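Local coordinates for aldehyde dehydrogenase family protein (Pseudomonas syringae pv. tomato, PDB 5IUV) that probably oxidises indole-3-acetaldehyde to the auxin indole-3-acetic acid with NAD+ as the cofactor, as an enzyme of the aldehyde dehydrogenase family, at residues A[8-13]-A[331-336]; A[23-28]-A[212-217]; A[153-158]-A[483-488]; A[269-274]-A[400-405]. One frame throughout, in Å; residues are numbered along the deposited sequence.

Contact 1: residues A[8-13]-A[331-336]; sequences DWEQRA and PGNPLD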
loop_
_atom_site.group_PDB
_atom_site.type_symbol
_atom_site.label_atom_id
_atom_site.label_comp_id
_atom_site.label_asym_id
_atom_site.label_seq_id
_atom_site.Cartn_x
_atom_site.Cartn_y
_atom_site.Cartn_z
ATOM N N ASP A 8 18.610 42.484 21.064
ATOM C CA ASP A 8 17.540 41.697 21.676
ATOM C C ASP A 8 18.010 40.288 22.021
ATOM O O ASP A 8 17.783 39.801 23.133
ATOM C CB ASP A 8 16.321 41.607 20.753
ATOM C CG ASP A 8 15.588 42.926 20.618
ATOM O OD1 ASP A 8 15.655 43.748 21.556
ATOM O OD2 ASP A 8 14.943 43.131 19.568
ATOM N N TRP A 9 18.663 39.632 21.067
ATOM C CA TRP A 9 19.109 38.261 21.286
ATOM C C TRP A 9 20.205 38.200 22.339
ATOM O O TRP A 9 20.270 37.252 23.126
ATOM C CB TRP A 9 19.594 37.632 19.977
ATOM C CG TRP A 9 18.488 37.261 19.033
ATOM C CD1 TRP A 9 18.271 37.770 17.789
ATOM C CD2 TRP A 9 17.456 36.289 19.255
ATOM N NE1 TRP A 9 17.164 37.181 17.221
ATOM C CE2 TRP A 9 16.648 36.266 18.101
ATOM C CE3 TRP A 9 17.137 35.435 20.319
ATOM C CZ2 TRP A 9 15.542 35.422 17.978
ATOM C CZ3 TRP A 9 16.038 34.596 20.193
ATOM C CH2 TRP A 9 15.256 34.597 19.033
ATOM N N GLU A 10 21.067 39.213 22.363
ATOM C CA GLU A 10 22.138 39.265 23.354
ATOM C C GLU A 10 21.573 39.419 24.765
ATOM O O GLU A 10 22.060 38.795 25.708
ATOM C CB GLU A 10 23.110 40.404 23.034
ATOM C CG GLU A 10 24.030 40.106 21.847
ATOM C CD GLU A 10 24.826 41.323 21.401
ATOM O OE1 GLU A 10 24.434 42.456 21.754
ATOM O OE2 GLU A 10 25.841 41.146 20.696
ATOM N N GLN A 11 20.542 40.244 24.904
ATOM C CA GLN A 11 19.858 40.402 26.181
ATOM C C GLN A 11 19.185 39.094 26.603
ATOM O O GLN A 11 19.313 38.659 27.744
ATOM C CB GLN A 11 18.831 41.528 26.094
ATOM C CG GLN A 11 18.063 41.764 27.382
ATOM C CD GLN A 11 16.987 42.808 27.214
ATOM O OE1 GLN A 11 16.543 43.072 26.097
ATOM N NE2 GLN A 11 16.565 43.416 28.319
ATOM N N ARG A 12 18.480 38.460 25.675
ATOM C CA ARG A 12 17.819 37.198 25.974
ATOM C C ARG A 12 18.810 36.120 26.383
ATOM O O ARG A 12 18.547 35.358 27.313
ATOM C CB ARG A 12 16.996 36.729 24.779
ATOM C CG ARG A 12 15.684 37.475 24.661
ATOM C CD ARG A 12 15.016 37.237 23.328
ATOM N NE ARG A 12 13.687 37.838 23.299
ATOM C CZ ARG A 12 12.555 37.149 23.400
ATOM N NH1 ARG A 12 12.588 35.827 23.525
ATOM N NH2 ARG A 12 11.390 37.780 23.363
ATOM N N ALA A 13 19.948 36.064 25.695
ATOM C CA ALA A 13 20.978 35.074 26.011
ATOM C C ALA A 13 21.470 35.245 27.446
ATOM O O ALA A 13 21.658 34.269 28.173
ATOM C CB ALA A 13 22.142 35.176 25.027
ATOM N N PRO A 331 30.983 34.204 7.807
ATOM C CA PRO A 331 30.998 33.946 9.249
ATOM C C PRO A 331 30.791 35.235 10.031
ATOM O O PRO A 331 31.281 36.286 9.626
ATOM C CB PRO A 331 32.398 33.371 9.489
ATOM C CG PRO A 331 32.782 32.778 8.173
ATOM C CD PRO A 331 32.207 33.713 7.150
ATOM N N GLY A 332 30.057 35.154 11.133
ATOM C CA GLY A 332 29.825 36.311 11.971
ATOM C C GLY A 332 29.188 35.892 13.279
ATOM O O GLY A 332 29.007 34.701 13.541
ATOM N N ASN A 333 28.845 36.879 14.097
ATOM C CA ASN A 333 28.214 36.637 15.390
ATOM C C ASN A 333 26.908 35.870 15.216
ATOM O O ASN A 333 25.982 36.357 14.569
ATOM C CB ASN A 333 27.978 37.972 16.097
ATOM C CG ASN A 333 27.370 37.819 17.476
ATOM O OD1 ASN A 333 27.190 36.710 17.983
ATOM N ND2 ASN A 333 27.063 38.949 18.103
ATOM N N PRO A 334 26.836 34.660 15.788
ATOM C CA PRO A 334 25.651 33.809 15.630
ATOM C C PRO A 334 24.399 34.419 16.248
ATOM O O PRO A 334 23.300 34.005 15.896
ATOM C CB PRO A 334 26.042 32.515 16.352
ATOM C CG PRO A 334 27.540 32.532 16.383
ATOM C CD PRO A 334 27.920 33.971 16.507
ATOM N N LEU A 335 24.560 35.393 17.137
ATOM C CA LEU A 335 23.412 36.056 17.750
ATOM C C LEU A 335 22.905 37.223 16.914
ATOM O O LEU A 335 21.867 37.806 17.224
ATOM C CB LEU A 335 23.758 36.544 19.157
ATOM C CG LEU A 335 24.039 35.458 20.195
ATOM C CD1 LEU A 335 24.347 36.090 21.542
ATOM C CD2 LEU A 335 22.851 34.521 20.301
ATOM N N ASP A 336 23.644 37.574 15.865
ATOM C CA ASP A 336 23.189 38.594 14.921
ATOM C C ASP A 336 22.259 37.943 13.887
ATOM O O ASP A 336 22.628 36.967 13.241
ATOM C CB ASP A 336 24.390 39.277 14.246
ATOM C CG ASP A 336 24.002 40.529 13.468
ATOM O OD1 ASP A 336 22.954 40.530 12.791
ATOM O OD2 ASP A 336 24.756 41.520 13.533
HETATM O O HOH W 1 27.522 38.880 20.993
#

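Contact 2: residues A[23-28]-A[212-217]; sequences FIQGEY and IPAGVL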
loop_
_atom_site.group_PDB
_atom_site.type_symbol
_atom_site.label_atom_id
_atom_site.label_comp_id
_atom_site.label_asym_id
_atom_site.label_seq_id
_atom_site.Cartn_x
_atom_site.Cartn_y
_atom_site.Cartn_z
ATOM N N PHE A 23 16.799 13.788 32.767
ATOM C CA PHE A 23 15.357 13.679 32.989
ATOM C C PHE A 23 14.947 12.215 32.986
ATOM O O PHE A 23 15.095 11.522 31.985
ATOM C CB PHE A 23 14.582 14.452 31.919
ATOM C CG PHE A 23 13.118 14.666 32.247
ATOM C CD1 PHE A 23 12.149 13.785 31.776
ATOM C CD2 PHE A 23 12.714 15.760 32.997
ATOM C CE1 PHE A 23 10.802 13.986 32.057
ATOM C CE2 PHE A 23 11.369 15.966 33.286
ATOM C CZ PHE A 23 10.412 15.081 32.807
ATOM N N ILE A 24 14.438 11.737 34.115
ATOM C CA ILE A 24 14.058 10.336 34.231
ATOM C C ILE A 24 12.756 10.219 35.012
ATOM O O ILE A 24 12.630 10.811 36.088
ATOM C CB ILE A 24 15.146 9.499 34.943
ATOM C CG1 ILE A 24 16.464 9.539 34.177
ATOM C CG2 ILE A 24 14.682 8.054 35.095
ATOM C CD1 ILE A 24 17.629 8.950 34.944
ATOM N N GLN A 25 11.799 9.472 34.465
ATOM C CA GLN A 25 10.524 9.205 35.138
ATOM C C GLN A 25 9.833 10.512 35.574
ATOM O O GLN A 25 9.440 10.682 36.727
ATOM C CB GLN A 25 10.753 8.261 36.333
ATOM C CG GLN A 25 9.480 7.685 36.985
ATOM C CD GLN A 25 8.576 6.949 36.007
ATOM O OE1 GLN A 25 9.041 6.295 35.071
ATOM N NE2 GLN A 25 7.272 7.046 36.230
ATOM N N GLY A 26 9.711 11.440 34.629
ATOM C CA GLY A 26 8.942 12.650 34.836
ATOM C C GLY A 26 9.602 13.744 35.658
ATOM O O GLY A 26 8.953 14.746 35.953
ATOM N N GLU A 27 10.874 13.567 36.024
ATOM C CA GLU A 27 11.578 14.550 36.859
ATOM C C GLU A 27 13.013 14.789 36.420
ATOM O O GLU A 27 13.709 13.863 36.015
ATOM C CB GLU A 27 11.581 14.115 38.335
ATOM C CG GLU A 27 10.212 14.141 39.000
ATOM C CD GLU A 27 10.266 13.773 40.477
ATOM O OE1 GLU A 27 11.371 13.524 40.997
ATOM O OE2 GLU A 27 9.196 13.739 41.118
ATOM N N TYR A 28 13.459 16.037 36.514
ATOM C CA TYR A 28 14.869 16.331 36.322
ATOM C C TYR A 28 15.640 15.728 37.486
ATOM O O TYR A 28 15.127 15.645 38.599
ATOM C CB TYR A 28 15.121 17.839 36.193
ATOM C CG TYR A 28 14.680 18.375 34.849
ATOM C CD1 TYR A 28 15.382 18.052 33.693
ATOM C CD2 TYR A 28 13.547 19.172 34.729
ATOM C CE1 TYR A 28 14.973 18.516 32.453
ATOM C CE2 TYR A 28 13.136 19.650 33.492
ATOM C CZ TYR A 28 13.854 19.316 32.362
ATOM O OH TYR A 28 13.455 19.775 31.130
ATOM N N ILE A 212 2.675 13.460 27.244
ATOM C CA ILE A 212 3.486 12.244 27.242
ATOM C C ILE A 212 3.682 11.770 28.680
ATOM O O ILE A 212 4.177 12.527 29.504
ATOM C CB ILE A 212 4.868 12.470 26.598
ATOM C CG1 ILE A 212 4.733 12.942 25.151
ATOM C CG2 ILE A 212 5.708 11.193 26.678
ATOM C CD1 ILE A 212 4.271 11.856 24.198
ATOM N N PRO A 213 3.291 10.525 28.990
ATOM C CA PRO A 213 3.378 10.031 30.375
ATOM C C PRO A 213 4.808 9.959 30.907
ATOM O O PRO A 213 5.750 9.813 30.130
ATOM C CB PRO A 213 2.773 8.623 30.292
ATOM C CG PRO A 213 1.948 8.620 29.035
ATOM C CD PRO A 213 2.655 9.549 28.088
ATOM N N ALA A 214 4.958 10.058 32.226
ATOM C CA ALA A 214 6.259 9.885 32.865
ATOM C C ALA A 214 6.879 8.536 32.504
ATOM O O ALA A 214 6.196 7.505 32.487
ATOM C CB ALA A 214 6.135 10.016 34.387
ATOM N N GLY A 215 8.177 8.543 32.224
ATOM C CA GLY A 215 8.877 7.319 31.890
ATOM C C GLY A 215 8.965 7.049 30.396
ATOM O O GLY A 215 9.810 6.272 29.956
ATOM N N VAL A 216 8.105 7.690 29.608
ATOM C CA VAL A 216 8.035 7.395 28.177
ATOM C C VAL A 216 9.141 8.115 27.399
ATOM O O VAL A 216 9.661 7.590 26.411
ATOM C CB VAL A 216 6.641 7.753 27.606
ATOM C CG1 VAL A 216 6.621 7.635 26.091
ATOM C CG2 VAL A 216 5.577 6.836 28.216
ATOM N N LEU A 217 9.510 9.309 27.847
ATOM C CA LEU A 217 10.667 9.998 27.283
ATOM C C LEU A 217 11.645 10.423 28.385
ATOM O O LEU A 217 11.380 11.355 29.157
ATOM C CB LEU A 217 10.225 11.213 26.459
ATOM C CG LEU A 217 11.354 12.108 25.934
ATOM C CD1 LEU A 217 12.297 11.328 25.021
ATOM C CD2 LEU A 217 10.800 13.338 25.219
HETATM O O HOH W 2 9.983 10.652 31.808
#

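Contact 3: residues A[153-158]-A[483-488]; sequences VTREPV and AFDKYT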
loop_
_atom_site.group_PDB
_atom_site.type_symbol
_atom_site.label_atom_id
_atom_site.label_comp_id
_atom_site.label_asym_id
_atom_site.label_seq_id
_atom_site.Cartn_x
_atom_site.Cartn_y
_atom_site.Cartn_z
ATOM N N VAL A 153 -1.375 -9.522 9.374
ATOM C CA VAL A 153 0.019 -9.106 9.416
ATOM C C VAL A 153 0.056 -7.703 9.988
ATOM O O VAL A 153 -0.285 -6.744 9.298
ATOM C CB VAL A 153 0.671 -9.138 8.014
ATOM C CG1 VAL A 153 2.128 -8.681 8.092
ATOM C CG2 VAL A 153 0.571 -10.531 7.420
ATOM N N THR A 154 0.435 -7.588 11.258
ATOM C CA THR A 154 0.322 -6.322 11.970
ATOM C C THR A 154 1.668 -5.855 12.502
ATOM O O THR A 154 2.636 -6.618 12.527
ATOM C CB THR A 154 -0.670 -6.427 13.146
ATOM O OG1 THR A 154 -0.207 -7.412 14.075
ATOM C CG2 THR A 154 -2.055 -6.827 12.645
ATOM N N ARG A 155 1.713 -4.598 12.933
ATOM C CA ARG A 155 2.923 -4.009 13.486
ATOM C C ARG A 155 2.707 -3.583 14.929
ATOM O O ARG A 155 1.666 -3.026 15.267
ATOM C CB ARG A 155 3.365 -2.806 12.653
ATOM C CG ARG A 155 3.782 -3.177 11.246
ATOM C CD ARG A 155 4.251 -1.965 10.478
ATOM N NE ARG A 155 5.020 -2.350 9.301
ATOM C CZ ARG A 155 6.302 -2.704 9.329
ATOM N NH1 ARG A 155 6.972 -2.730 10.481
ATOM N NH2 ARG A 155 6.912 -3.036 8.200
ATOM N N GLU A 156 3.696 -3.850 15.772
ATOM C CA GLU A 156 3.629 -3.500 17.183
ATOM C C GLU A 156 4.909 -2.789 17.578
ATOM O O GLU A 156 5.962 -3.075 17.024
ATOM C CB GLU A 156 3.432 -4.754 18.037
ATOM C CG GLU A 156 2.189 -5.557 17.673
ATOM C CD GLU A 156 2.118 -6.881 18.405
ATOM O OE1 GLU A 156 3.121 -7.252 19.051
ATOM O OE2 GLU A 156 1.058 -7.537 18.340
ATOM N N PRO A 157 4.834 -1.875 18.555
ATOM C CA PRO A 157 6.066 -1.183 18.963
ATOM C C PRO A 157 7.086 -2.154 19.558
ATOM O O PRO A 157 6.703 -3.136 20.194
ATOM C CB PRO A 157 5.572 -0.174 20.009
ATOM C CG PRO A 157 4.298 -0.765 20.528
ATOM C CD PRO A 157 3.667 -1.443 19.343
ATOM N N VAL A 158 8.369 -1.895 19.332
ATOM C CA VAL A 158 9.406 -2.808 19.788
ATOM C C VAL A 158 9.549 -2.790 21.313
ATOM O O VAL A 158 9.926 -3.797 21.914
ATOM C CB VAL A 158 10.768 -2.484 19.129
ATOM C CG1 VAL A 158 10.684 -2.689 17.619
ATOM C CG2 VAL A 158 11.208 -1.055 19.448
ATOM N N ALA A 483 10.033 5.645 8.150
ATOM C CA ALA A 483 10.741 5.784 9.423
ATOM C C ALA A 483 10.086 4.978 10.548
ATOM O O ALA A 483 10.768 4.518 11.466
ATOM C CB ALA A 483 10.832 7.255 9.817
ATOM N N PHE A 484 8.769 4.809 10.473
ATOM C CA PHE A 484 8.020 4.075 11.488
ATOM C C PHE A 484 8.484 2.632 11.605
ATOM O O PHE A 484 8.451 2.050 12.686
ATOM C CB PHE A 484 6.515 4.103 11.190
ATOM C CG PHE A 484 5.850 5.405 11.545
ATOM C CD1 PHE A 484 6.243 6.589 10.949
ATOM C CD2 PHE A 484 4.815 5.442 12.457
ATOM C CE1 PHE A 484 5.628 7.788 11.280
ATOM C CE2 PHE A 484 4.197 6.635 12.787
ATOM C CZ PHE A 484 4.605 7.804 12.196
ATOM N N ASP A 485 8.934 2.065 10.491
ATOM C CA ASP A 485 9.317 0.657 10.458
ATOM C C ASP A 485 10.531 0.346 11.340
ATOM O O ASP A 485 10.748 -0.802 11.707
ATOM C CB ASP A 485 9.588 0.217 9.015
ATOM C CG ASP A 485 8.323 0.186 8.163
ATOM O OD1 ASP A 485 7.205 0.157 8.732
ATOM O OD2 ASP A 485 8.447 0.183 6.922
ATOM N N LYS A 486 11.311 1.362 11.695
ATOM C CA LYS A 486 12.459 1.147 12.572
ATOM C C LYS A 486 12.049 0.924 14.029
ATOM O O LYS A 486 12.857 0.478 14.842
ATOM C CB LYS A 486 13.426 2.331 12.498
ATOM C CG LYS A 486 13.986 2.575 11.115
ATOM C CD LYS A 486 15.155 3.542 11.154
ATOM C CE LYS A 486 14.735 4.906 11.650
ATOM N NZ LYS A 486 15.766 5.904 11.222
ATOM N N TYR A 487 10.800 1.238 14.350
ATOM C CA TYR A 487 10.356 1.251 15.742
ATOM C C TYR A 487 9.262 0.227 16.006
ATOM O O TYR A 487 8.661 0.210 17.081
ATOM C CB TYR A 487 9.886 2.660 16.120
ATOM C CG TYR A 487 10.957 3.687 15.840
ATOM C CD1 TYR A 487 12.088 3.767 16.642
ATOM C CD2 TYR A 487 10.870 4.528 14.741
ATOM C CE1 TYR A 487 13.086 4.690 16.381
ATOM C CE2 TYR A 487 11.854 5.449 14.468
ATOM C CZ TYR A 487 12.967 5.527 15.290
ATOM O OH TYR A 487 13.961 6.446 15.015
ATOM N N THR A 488 9.014 -0.637 15.025
ATOM C CA THR A 488 7.991 -1.661 15.179
ATOM C C THR A 488 8.458 -3.045 14.734
ATOM O O THR A 488 9.484 -3.188 14.064
ATOM C CB THR A 488 6.704 -1.302 14.395
ATOM O OG1 THR A 488 7.008 -1.140 13.009
ATOM C CG2 THR A 488 6.086 -0.014 14.917
HETATM O O HOH W 3 9.775 -3.792 11.229
#

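Contact 4: residues A[269-274]-A[400-405]; sequences GGKSPN and EEIFGP. With NAD (nicotinamide-adenine-dinucleotide), chain C.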
loop_
_atom_site.group_PDB
_atom_site.type_symbol
_atom_site.label_atom_id
_atom_site.label_comp_id
_atom_site.label_asym_id
_atom_site.label_seq_id
_atom_site.Cartn_x
_atom_site.Cartn_y
_atom_site.Cartn_z
ATOM N N GLY A 269 27.992 9.071 8.075
ATOM C CA GLY A 269 28.617 10.124 7.297
ATOM C C GLY A 269 28.193 10.187 5.842
ATOM O O GLY A 269 27.434 9.347 5.352
ATOM N N GLY A 270 28.692 11.202 5.147
ATOM C CA GLY A 270 28.451 11.338 3.726
ATOM C C GLY A 270 29.610 12.036 3.042
ATOM O O GLY A 270 30.405 12.715 3.685
ATOM N N LYS A 271 29.713 11.849 1.732
ATOM C CA LYS A 271 30.615 12.645 0.906
ATOM C C LYS A 271 29.897 12.885 -0.413
ATOM O O LYS A 271 30.288 12.365 -1.456
ATOM C CB LYS A 271 31.954 11.940 0.685
ATOM C CG LYS A 271 33.049 12.852 0.124
ATOM C CD LYS A 271 33.626 13.780 1.199
ATOM C CE LYS A 271 34.546 14.839 0.585
ATOM N NZ LYS A 271 35.070 15.813 1.596
ATOM N N SER A 272 28.834 13.675 -0.342
ATOM C CA SER A 272 27.848 13.744 -1.406
ATOM C C SER A 272 28.324 14.502 -2.644
ATOM O O SER A 272 28.788 15.635 -2.545
ATOM C CB SER A 272 26.573 14.383 -0.858
ATOM O OG SER A 272 26.122 13.661 0.274
ATOM N N PRO A 273 28.193 13.874 -3.822
ATOM C CA PRO A 273 28.567 14.496 -5.094
ATOM C C PRO A 273 27.447 15.346 -5.687
ATOM O O PRO A 273 26.303 14.908 -5.772
ATOM C CB PRO A 273 28.865 13.296 -5.990
ATOM C CG PRO A 273 27.940 12.235 -5.480
ATOM C CD PRO A 273 27.824 12.457 -3.990
ATOM N N ASN A 274 27.800 16.561 -6.083
ATOM C CA ASN A 274 26.883 17.507 -6.705
ATOM C C ASN A 274 27.264 17.658 -8.176
ATOM O O ASN A 274 28.190 18.400 -8.504
ATOM C CB ASN A 274 26.953 18.850 -5.969
ATOM C CG ASN A 274 25.897 19.837 -6.423
ATOM O OD1 ASN A 274 24.984 19.499 -7.178
ATOM N ND2 ASN A 274 26.004 21.069 -5.937
ATOM N N GLU A 400 37.553 11.669 2.269
ATOM C CA GLU A 400 37.166 11.738 3.675
ATOM C C GLU A 400 36.193 12.870 3.997
ATOM O O GLU A 400 36.289 13.971 3.443
ATOM C CB GLU A 400 38.421 11.860 4.542
ATOM C CG GLU A 400 39.389 10.717 4.313
ATOM C CD GLU A 400 40.692 10.883 5.064
ATOM O OE1 GLU A 400 40.722 11.633 6.063
ATOM O OE2 GLU A 400 41.686 10.258 4.647
ATOM N N GLU A 401 35.246 12.587 4.892
ATOM C CA GLU A 401 34.293 13.598 5.334
ATOM C C GLU A 401 34.991 14.630 6.207
ATOM O O GLU A 401 35.627 14.281 7.205
ATOM C CB GLU A 401 33.135 12.967 6.109
ATOM C CG GLU A 401 32.069 13.978 6.513
ATOM C CD GLU A 401 30.881 13.342 7.218
ATOM O OE1 GLU A 401 31.095 12.447 8.062
ATOM O OE2 GLU A 401 29.735 13.740 6.924
ATOM N N ILE A 402 34.867 15.902 5.841
ATOM C CA ILE A 402 35.560 16.965 6.561
ATOM C C ILE A 402 34.659 17.603 7.619
ATOM O O ILE A 402 35.115 17.945 8.713
ATOM C CB ILE A 402 36.068 18.040 5.586
ATOM C CG1 ILE A 402 37.042 17.410 4.583
ATOM C CG2 ILE A 402 36.735 19.187 6.344
ATOM C CD1 ILE A 402 37.325 18.273 3.359
ATOM N N PHE A 403 33.380 17.741 7.286
ATOM C CA PHE A 403 32.387 18.340 8.178
ATOM C C PHE A 403 32.768 19.769 8.552
ATOM O O PHE A 403 32.659 20.182 9.708
ATOM C CB PHE A 403 32.193 17.492 9.438
ATOM C CG PHE A 403 30.753 17.348 9.846
ATOM C CD1 PHE A 403 29.815 16.882 8.945
ATOM C CD2 PHE A 403 30.343 17.679 11.127
ATOM C CE1 PHE A 403 28.489 16.751 9.313
ATOM C CE2 PHE A 403 29.025 17.544 11.505
ATOM C CZ PHE A 403 28.091 17.080 10.597
ATOM N N GLY A 404 33.223 20.509 7.549
ATOM C CA GLY A 404 33.425 21.938 7.650
ATOM C C GLY A 404 33.060 22.504 6.293
ATOM O O GLY A 404 32.706 21.746 5.388
ATOM N N PRO A 405 33.145 23.830 6.132
ATOM C CA PRO A 405 32.748 24.417 4.845
ATOM C C PRO A 405 33.863 24.333 3.806
ATOM O O PRO A 405 34.328 25.366 3.317
ATOM C CB PRO A 405 32.442 25.869 5.211
ATOM C CG PRO A 405 33.380 26.158 6.354
ATOM C CD PRO A 405 33.579 24.852 7.103
HETATM P PA NAD C . 29.830 10.856 16.729
HETATM O O1A NAD C . 29.850 9.584 15.970
HETATM O O2A NAD C . 31.162 11.228 17.350
HETATM O O5B NAD C . 28.728 10.801 17.858
HETATM C C5B NAD C . 27.303 10.853 17.641
HETATM C C4B NAD C . 26.643 10.527 18.957
HETATM O O4B NAD C . 27.119 9.243 19.415
HETATM C C3B NAD C . 26.865 11.498 20.121
HETATM O O3B NAD C . 25.693 11.607 20.921
HETATM C C2B NAD C . 27.999 10.834 20.906
HETATM O O2B NAD C . 28.011 11.224 22.276
HETATM C C1B NAD C . 27.645 9.361 20.720
HETATM N N9A NAD C . 28.734 8.400 20.868
HETATM C C8A NAD C . 30.076 8.616 20.696
HETATM N N7A NAD C . 30.829 7.584 20.992
HETATM C C5A NAD C . 29.912 6.606 21.365
HETATM C C6A NAD C . 30.068 5.257 21.744
HETATM N N6A NAD C . 31.252 4.653 21.889
HETATM N N1A NAD C . 28.943 4.544 21.995
HETATM C C2A NAD C . 27.757 5.153 21.893
HETATM N N3A NAD C . 27.489 6.419 21.560
HETATM C C4A NAD C . 28.620 7.098 21.293
HETATM O O3 NAD C . 29.385 12.045 15.747
HETATM P PN NAD C . 29.229 13.633 15.921
HETATM O O1N NAD C . 30.600 14.195 15.898
HETATM O O2N NAD C . 28.358 13.907 17.087
HETATM O O5D NAD C . 28.392 14.046 14.624
HETATM C C5D NAD C . 29.013 14.242 13.334
HETATM C C4D NAD C . 28.708 13.038 12.478
HETATM O O4D NAD C . 27.274 12.898 12.340
HETATM C C3D NAD C . 29.233 13.110 11.050
HETATM O O3D NAD C . 29.858 11.879 10.700
HETATM C C2D NAD C . 27.951 13.364 10.249
HETATM O O2D NAD C . 27.949 12.902 8.901
HETATM C C1D NAD C . 26.902 12.559 11.049
HETATM N N1N NAD C . 25.497 13.072 10.758
HETATM C C2N NAD C . 24.668 12.178 10.037
HETATM C C3N NAD C . 23.351 12.524 9.773
HETATM C C7N NAD C . 22.435 11.655 8.949
HETATM O O7N NAD C . 22.903 10.681 8.323
HETATM N N7N NAD C . 21.184 12.027 8.834
HETATM C C4N NAD C . 22.883 13.764 10.212
HETATM C C5N NAD C . 23.725 14.639 10.889
HETATM C C6N NAD C . 25.033 14.270 11.158
HETATM O O HOH W 4 33.445 16.786 3.470
#

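Contact 1: residues A[8-13]-A[331-336]
An Asx turn inside a type I beta turn, Asn333 to Asp336, packs against the N-terminal helix 6-15 through Leu335. Leu335 CD1 lies 4.0 Å from Glu10 CG and 4.2 Å from Ala13 CB. Its CG stands anti to its own carbonyl carbon (chi1 -66°), which helps bring the CD1 branch to Glu10 and Ala13. Trp9 CB and Trp9 CD1 both lie 3.6 Å from Leu335 O, and the rest of the indole leads away to Ile113 and Leu117 of helix 113-134. Leu335 O approaches that ring obliquely and has no hydrogen-bond partner in the model, although the contact buries it. Beside this packing, Glu10 and Asn333 are joined through one water, which donates to Glu10 OE2 at 2.8 Å and accepts from Asn333 ND2 at 2.9 Å. The carboxylate and amide planes are 32° apart. Asn333 OD1 accepts from Leu335 N at 3.1 Å, with the donor above the carbonyl plane. A salt bridge from Asp336 to Arg6 adds a charged link between loop and helix. The arrangement is that of an Asx turn within a type I turn, packed on helix 6-15, with Asn333 ND2 linked to Glu10 by water.

Contact 2: residues A[23-28]-A[212-217]
Phe23 brings the edge of its ring to the second segment: CD1 lies 3.7 Å from Leu217 O, which sits near the ring plane. The ring also packs on Ala204 and Ile208 of helix 198-210. Ile24 turns away, to Arg61 and Ser65 of helix 56-72, and opens the type I' turn that joins strands 22-24 and 27-29. Gln25 follows at the first corner of this hairpin. Its CB points away from the loop, but a bend at chi2 (56°) folds the amide back over it. Gln25 OE1 then reaches 3.3 Å from Gly215 CA, and Gln25 NE2 lies 3.7 Å from Ala214 CB. The same OE1 is hydrogen-bonded to Ser65, so its polar partner is on helix 56-72. Gly26 has no side chain, and the Ala214 methyl packs close to its backbone, with CB 3.9 Å from Gly26 N. Here one water enters the seam. It accepts from Gly26 N at 2.9 Å and from Gly215 N at 2.8 Å, and lies 3.1 Å from Leu217 O as a possible donor. No direct hydrogen bond crosses between the two segments. The chemistry implies a close backbone seam whose polar link is this water, while direct bonds come from just beyond it, from Asn218 OD1 to Gln25 N and from the Val219 backbone to Phe23.

Contact 3: residues A[153-158]-A[483-488]
Thr488 and Arg155 bury the most surface here, followed by Val158. The Arg155 chain runs extended from CG to NE and carries its guanidinium to the side of Thr488. Arg155 NH1 donates to Thr488 OG1 at 3.0 Å. The bond is bent (134°), with the hydroxyl oxygen somewhat tilted from the guanidinium plane. Thr488 has OG1 between its backbone N and carbonyl carbon (chi1 58°), and this turns the hydroxyl to the arginine. Asp485 covers one face of the guanidinium, with OD1 3.1 Å from Arg155 CZ. The two planes are stacked, 19° apart. No N-H points at this oxygen, so the salt bridge acts through charge alone. A water also bridges Arg155 NH1, from which it accepts, to Thr488 O, to which it donates. Val158 N donates to Tyr487 O at 3.1 Å, and Val158 CG1 packs 3.6 Å from Tyr487 O. Between these ends, Pro157 and Thr488 form an antiparallel non-hydrogen-bonded pair, and Thr488 CA makes a CA-H...O contact with Glu156 O at 3.1 Å. Arg449 of the second subunit is hydrogen-bonded to Pro157 O. Strand 488-496 thus begins beside strand 149-164, and the Tyr487 ring packs against helix 170-183.

Contact 4: residues A[269-274]-A[400-405]
One carboxylate, that of Glu401, holds both hydroxyls of the NAD ribose next to the nicotinamide while it also meets the backbone of the other segment. NAD O3D donates to Glu401 OE1 at 3.0 Å, and NAD O2D donates to Glu401 OE2 at 2.8 Å. Gly270 N adds a weak hydrogen bond to Glu401 OE2, at 3.3 Å. The glutamate reaches the ribose as an extended chain, with CG anti to its backbone N (chi1 -176°). Gly269 has no side chain, and its CA comes within 3.5 Å of Glu401 OE1. Phe403 lies on the same ribose, with NAD C3D over one face of its ring. Glu401 and Phe403 therefore form one wall of the cofactor pocket of this aldehyde dehydrogenase, in the loop that leads to strand 406-412. Lys271 ties the two segments together further from NAD. Its chain bends at chi2 (76°), and NZ donates to Glu400 O at 2.9 Å, tilted 32° from the carbonyl plane. Ile397 O is a second acceptor for this amine. A water accepts from Lys271 NZ at 2.7 Å and also from Ile402 N, so the amine is tied to Glu400 O directly and to Ile402 N through the water. Ile402 CD1 packs beside Lys271 NZ.

In the fold
None of the four contacts touches another. Contacts 1 and 2 bring N-terminal elements, helix 6-15 and the hairpin 22-29, onto loops from much later in the sequence. Their centres are 32 Å apart. Contact 3 joins strands 149-164 and 488-496 of one mixed sheet, which also holds strand 217-219 after contact 2. Along the chain it crosses contacts 1 and 2. Contact 4 lies where the chain enters strands 273-276 and 406-412 of the other mixed sheet. Its segments fall between those of contact 3, yet their centres lie 32 Å apart. The two sheets probably correspond to the cofactor-binding and catalytic domains of the family, with NAD bound at contact 4.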